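Local coordinates for amidohydrolase (Mycoplasma synoviae, PDB 3OVG), which hydrolyses phosphorylated furanose lactones such as D-xylono-1,4-lactone 5-phosphate, as a zinc-dependent lactonase of the phosphotriesterase family, at residues F55-D60 with Y280-G285. Residues are numbered along the deposited sequence; the frame is centred on the assembly and turned at random.
Sequences FKEFID and YQRNYG. With PO4 (phosphate ion), chain I.
Glu57 reaches from helix 48-60 to the first turn of helix 282-287, where its carboxylate is gripped side-on by Arg282 and touched from a second direction by Asn283. The one N-H of Arg282 NE is shared between the two oxygens, with Glu57 OE1 3.1 Å from NE on the straighter bond (158°). Glu57 OE2 lies 3.0 Å from Arg282 NE, on the more bent branch. Arg282 NH1 closes the salt bridge to Glu57 OE2 at 2.8 Å. Both nitrogens approach on the syn side, and the two flat groups are turned only 26° apart, with the carboxylate at the guanidinium edge. Asn283 ND2 instead comes down on Glu57 OE2 from above the carboxylate plane, at 2.9 Å, so this one oxygen accepts from three N-H groups. The Arg282 chain leaves the helix with CG anti to the backbone N (chi1 -166°) and then bends at chi3, bringing NE round to the acid, while chi4 sets the guanidinium so that NH1 faces it too.

In the TIM-barrel fold of the phosphotriesterase family, this contact ties the helix that precedes strand 63-68 to the short helix that follows the substrate-binding residues after strand 269-271. Glu54, one turn earlier on helix 48-60, accepts from the backbone N of Arg282 and from Asn283 ND2, which is thus shared between two glutamates of one helix. Arg282 NH2 forms a salt bridge with Glu351 of a second subunit, placing the guanidinium between two acids, which would be expected to stabilise its positive charge. At the start of segment 280-285, ahead of the helix, Tyr280, a substrate-binding residue, donates from OH to phosphate O4 at 2.7 Å; Lys246 and Tyr247 hold the same ion, probably derived from the crystallisation liquor.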
loop_
_atom_site.group_PDB
_atom_site.type_symbol
_atom_site.label_atom_id
_atom_site.label_comp_id
_atom_site.label_asym_id
_atom_site.label_seq_id
_atom_site.Cartn_x
_atom_site.Cartn_y
_atom_site.Cartn_z
ATOM N N PHE A 55 7.099 -28.373 -21.979
ATOM C CA PHE A 55 6.868 -28.521 -23.408
ATOM C C PHE A 55 6.743 -30.013 -23.792
ATOM O O PHE A 55 5.849 -30.387 -24.570
ATOM C CB PHE A 55 8.004 -27.866 -24.194
ATOM C CG PHE A 55 7.606 -27.383 -25.582
ATOM C CD1 PHE A 55 6.734 -28.128 -26.384
ATOM C CD2 PHE A 55 8.087 -26.176 -26.070
ATOM C CE1 PHE A 55 6.363 -27.698 -27.660
ATOM C CE2 PHE A 55 7.729 -25.725 -27.356
ATOM C CZ PHE A 55 6.850 -26.488 -28.149
ATOM N N LYS A 56 7.639 -30.847 -23.239
ATOM C CA LYS A 56 7.607 -32.309 -23.445
ATOM C C LYS A 56 6.295 -32.947 -22.956
ATOM O O LYS A 56 5.773 -33.877 -23.577
ATOM C CB LYS A 56 8.815 -32.981 -22.772
ATOM C CG LYS A 56 10.160 -32.684 -23.498
ATOM C CD LYS A 56 11.393 -33.237 -22.745
ATOM C CE LYS A 56 12.679 -33.166 -23.602
ATOM N NZ LYS A 56 13.963 -33.371 -22.823
ATOM N N GLU A 57 5.744 -32.467 -21.850
ATOM C CA GLU A 57 4.428 -32.983 -21.464
ATOM C C GLU A 57 3.342 -32.635 -22.499
ATOM O O GLU A 57 2.457 -33.443 -22.828
ATOM C CB GLU A 57 4.036 -32.485 -20.074
ATOM C CG GLU A 57 4.845 -33.168 -19.005
ATOM C CD GLU A 57 4.563 -32.654 -17.609
ATOM O OE1 GLU A 57 3.454 -32.127 -17.349
ATOM O OE2 GLU A 57 5.485 -32.770 -16.760
ATOM N N PHE A 58 3.401 -31.409 -22.994
ATOM C CA PHE A 58 2.478 -30.959 -24.025
ATOM C C PHE A 58 2.597 -31.824 -25.281
ATOM O O PHE A 58 1.602 -32.177 -25.885
ATOM C CB PHE A 58 2.778 -29.484 -24.322
ATOM C CG PHE A 58 2.017 -28.890 -25.486
ATOM C CD1 PHE A 58 0.687 -28.542 -25.352
ATOM C CD2 PHE A 58 2.662 -28.611 -26.679
ATOM C CE1 PHE A 58 -0.006 -27.942 -26.370
ATOM C CE2 PHE A 58 1.969 -28.015 -27.738
ATOM C CZ PHE A 58 0.626 -27.685 -27.589
ATOM N N ILE A 59 3.825 -32.140 -25.677
ATOM C CA ILE A 59 4.065 -32.995 -26.838
ATOM C C ILE A 59 3.599 -34.427 -26.512
ATOM O O ILE A 59 2.864 -35.055 -27.299
ATOM C CB ILE A 59 5.552 -32.891 -27.302
ATOM C CG1 ILE A 59 5.809 -31.521 -27.944
ATOM C CG2 ILE A 59 5.933 -34.008 -28.271
ATOM C CD1 ILE A 59 7.285 -31.123 -28.052
ATOM N N ASP A 60 3.962 -34.916 -25.328
ATOM C CA ASP A 60 3.473 -36.212 -24.864
ATOM C C ASP A 60 1.965 -36.363 -25.092
ATOM O O ASP A 60 1.488 -37.429 -25.494
ATOM C CB ASP A 60 3.799 -36.403 -23.383
ATOM C CG ASP A 60 3.162 -37.670 -22.798
ATOM O OD1 ASP A 60 2.024 -37.574 -22.301
ATOM O OD2 ASP A 60 3.786 -38.758 -22.841
ATOM N N TYR A 280 1.361 -21.347 -13.099
ATOM C CA TYR A 280 0.454 -21.802 -14.141
ATOM C C TYR A 280 1.077 -22.906 -14.992
ATOM O O TYR A 280 0.501 -23.319 -15.991
ATOM C CB TYR A 280 0.007 -20.616 -15.031
ATOM C CG TYR A 280 -0.875 -19.586 -14.328
ATOM C CD1 TYR A 280 -1.338 -19.798 -13.023
ATOM C CD2 TYR A 280 -1.302 -18.433 -14.999
ATOM C CE1 TYR A 280 -2.171 -18.860 -12.390
ATOM C CE2 TYR A 280 -2.125 -17.521 -14.393
ATOM C CZ TYR A 280 -2.557 -17.729 -13.091
ATOM O OH TYR A 280 -3.371 -16.795 -12.500
ATOM N N GLN A 281 2.260 -23.388 -14.597
ATOM C CA GLN A 281 2.838 -24.563 -15.240
ATOM C C GLN A 281 3.227 -25.569 -14.174
ATOM O O GLN A 281 3.585 -25.175 -13.073
ATOM C CB GLN A 281 4.039 -24.189 -16.112
ATOM C CG GLN A 281 3.627 -23.353 -17.295
ATOM C CD GLN A 281 4.765 -23.076 -18.237
ATOM O OE1 GLN A 281 5.734 -23.843 -18.302
ATOM N NE2 GLN A 281 4.654 -21.979 -18.993
ATOM N N ARG A 282 3.096 -26.860 -14.496
ATOM C CA ARG A 282 3.355 -27.932 -13.545
ATOM C C ARG A 282 4.822 -27.941 -13.104
ATOM O O ARG A 282 5.120 -27.922 -11.921
ATOM C CB ARG A 282 3.018 -29.284 -14.155
ATOM C CG ARG A 282 2.940 -30.400 -13.113
ATOM C CD ARG A 282 2.566 -31.754 -13.743
ATOM N NE ARG A 282 3.745 -32.451 -14.286
ATOM C CZ ARG A 282 4.603 -33.142 -13.546
ATOM N NH1 ARG A 282 5.648 -33.744 -14.101
ATOM N NH2 ARG A 282 4.408 -33.236 -12.241
ATOM N N ASN A 283 5.726 -27.956 -14.076
ATOM C CA ASN A 283 7.149 -28.060 -13.767
ATOM C C ASN A 283 7.705 -26.813 -13.088
ATOM O O ASN A 283 8.412 -26.901 -12.114
ATOM C CB ASN A 283 7.940 -28.514 -15.008
ATOM C CG ASN A 283 7.766 -29.997 -15.279
ATOM O OD1 ASN A 283 8.380 -30.840 -14.599
ATOM N ND2 ASN A 283 6.913 -30.335 -16.251
ATOM N N TYR A 284 7.331 -25.640 -13.572
ATOM C CA TYR A 284 7.567 -24.410 -12.800
ATOM C C TYR A 284 7.000 -24.475 -11.367
ATOM O O TYR A 284 7.662 -24.048 -10.392
ATOM C CB TYR A 284 6.995 -23.204 -13.553
ATOM C CG TYR A 284 7.967 -22.458 -14.458
ATOM C CD1 TYR A 284 9.096 -21.834 -13.930
ATOM C CD2 TYR A 284 7.729 -22.342 -15.827
ATOM C CE1 TYR A 284 9.978 -21.115 -14.736
ATOM C CE2 TYR A 284 8.604 -21.640 -16.659
ATOM C CZ TYR A 284 9.727 -21.011 -16.098
ATOM O OH TYR A 284 10.589 -20.288 -16.890
ATOM N N GLY A 285 5.772 -24.971 -11.213
ATOM C CA GLY A 285 5.225 -25.165 -9.867
ATOM C C GLY A 285 6.176 -25.975 -8.965
ATOM O O GLY A 285 6.447 -25.623 -7.811
HETATM P P PO4 I . -3.481 -13.506 -14.225
HETATM O O1 PO4 I . -2.196 -13.687 -15.054
HETATM O O2 PO4 I . -3.174 -12.929 -12.822
HETATM O O3 PO4 I . -4.408 -12.553 -14.987
HETATM O O4 PO4 I . -4.180 -14.861 -14.136
#